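Ferritin (PDB 7DIE) probably oxidises ferrous iron and stores it as ferric iron inside a hollow shell of 24 subunits. Local coordinates at residues A34-S37 with K38-Y42. Sequence-based numbering, arbitrary orientation.
Sequences ATVS and KALGY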
# COMPACT_ATOMS: atom_id res chain seq x y z
N ALA A 34 21.92 -20.19 -38.30
CA ALA A 34 22.28 -20.10 -36.89
C ALA A 34 23.28 -21.19 -36.51
O ALA A 34 24.29 -20.91 -35.86
CB ALA A 34 21.02 -20.20 -36.02
N THR A 35 23.03 -22.44 -36.94
CA THR A 35 23.97 -23.51 -36.59
C THR A 35 25.30 -23.34 -37.30
O THR A 35 26.36 -23.62 -36.73
CB THR A 35 23.36 -24.89 -36.88
OG1 THR A 35 23.18 -25.09 -38.30
CG2 THR A 35 22.00 -25.03 -36.17
N VAL A 36 25.29 -22.86 -38.55
CA VAL A 36 26.54 -22.62 -39.25
C VAL A 36 27.34 -21.53 -38.55
O VAL A 36 28.54 -21.68 -38.28
CB VAL A 36 26.27 -22.26 -40.72
CG1 VAL A 36 27.59 -21.84 -41.40
CG2 VAL A 36 25.60 -23.45 -41.44
N SER A 37 26.67 -20.41 -38.23
CA SER A 37 27.32 -19.28 -37.56
C SER A 37 27.96 -19.72 -36.25
O SER A 37 29.09 -19.34 -35.93
CB SER A 37 26.29 -18.18 -37.29
OG SER A 37 25.79 -17.62 -38.51
N LYS A 38 27.22 -20.51 -35.45
CA LYS A 38 27.74 -20.97 -34.17
C LYS A 38 28.99 -21.83 -34.38
O LYS A 38 29.99 -21.67 -33.67
CB LYS A 38 26.67 -21.76 -33.42
CG LYS A 38 27.14 -22.31 -32.06
CD LYS A 38 27.48 -21.19 -31.11
CE LYS A 38 28.02 -21.72 -29.77
NZ LYS A 38 28.59 -20.61 -28.93
N ALA A 39 28.93 -22.75 -35.34
CA ALA A 39 30.06 -23.64 -35.61
C ALA A 39 31.28 -22.85 -36.09
O ALA A 39 32.42 -23.29 -35.90
CB ALA A 39 29.67 -24.69 -36.63
N LEU A 40 31.05 -21.70 -36.71
CA LEU A 40 32.14 -20.82 -37.13
C LEU A 40 32.67 -19.97 -35.98
O LEU A 40 33.65 -19.24 -36.19
CB LEU A 40 31.67 -19.90 -38.26
CG LEU A 40 31.44 -20.57 -39.62
CD1 LEU A 40 30.74 -19.60 -40.58
CD2 LEU A 40 32.75 -21.08 -40.21
N GLY A 41 32.06 -20.04 -34.80
CA GLY A 41 32.54 -19.30 -33.65
C GLY A 41 31.75 -18.05 -33.30
O GLY A 41 32.20 -17.29 -32.44
N TYR A 42 30.61 -17.82 -33.94
CA TYR A 42 29.84 -16.58 -33.81
C TYR A 42 28.56 -16.85 -33.03
O TYR A 42 27.48 -16.99 -33.61
CB TYR A 42 29.55 -15.98 -35.19
CG TYR A 42 30.80 -15.48 -35.88
CD1 TYR A 42 31.60 -16.33 -36.65
CD2 TYR A 42 31.20 -14.15 -35.75
CE1 TYR A 42 32.76 -15.86 -37.27
CE2 TYR A 42 32.34 -13.68 -36.36
CZ TYR A 42 33.12 -14.53 -37.11
OH TYR A 42 34.26 -14.02 -37.70
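L40 closes the last turn of helix 10-39 against V36, and its side chain can be followed outward atom by atom. L40 CB lies 3.5 Å from S37 O. Held beside the backbone N by a chi1 of -71°, L40 CG comes to 3.4 Å from V36 O. L40 CD1 then runs alongside V36, meeting V36 CG1 at 4.0 Å, with the two side chains pointing the same way. V36 puts CG1 there by setting it anti to its own N, while its side chain also packs on V94 of helix 91-118.

After this pair the helix ends. K38 N and A39 N still bond regularly to A34 O and T35 O, but L40 N reaches V36 O with a more bent N-H...O angle of 142° and adds a weak second bond to S37 O. That carbonyl also takes Y42 N at 2.9 Å, and lies at the edge of the Y42 ring, in its plane. S37 OG bonds back to L33 O, within its own helix.

K38 leads away from the turn: its NZ forms a salt bridge with D43 and a hydrogen bond with D144 of a third subunit. A ferric ion is modelled about 3 Å from the nearest atom of the K38 side chain; in structures of this protein D43 and E140 are ligands of one ferric ion and D144 of another. The bonds Y42 N to S37 O and G41 N to K38 O, with G41 at a positive phi of 103°, form a Schellman motif, ending one helix of the ferritin bundle just before Y42 takes the N-cap position of helix 43-70.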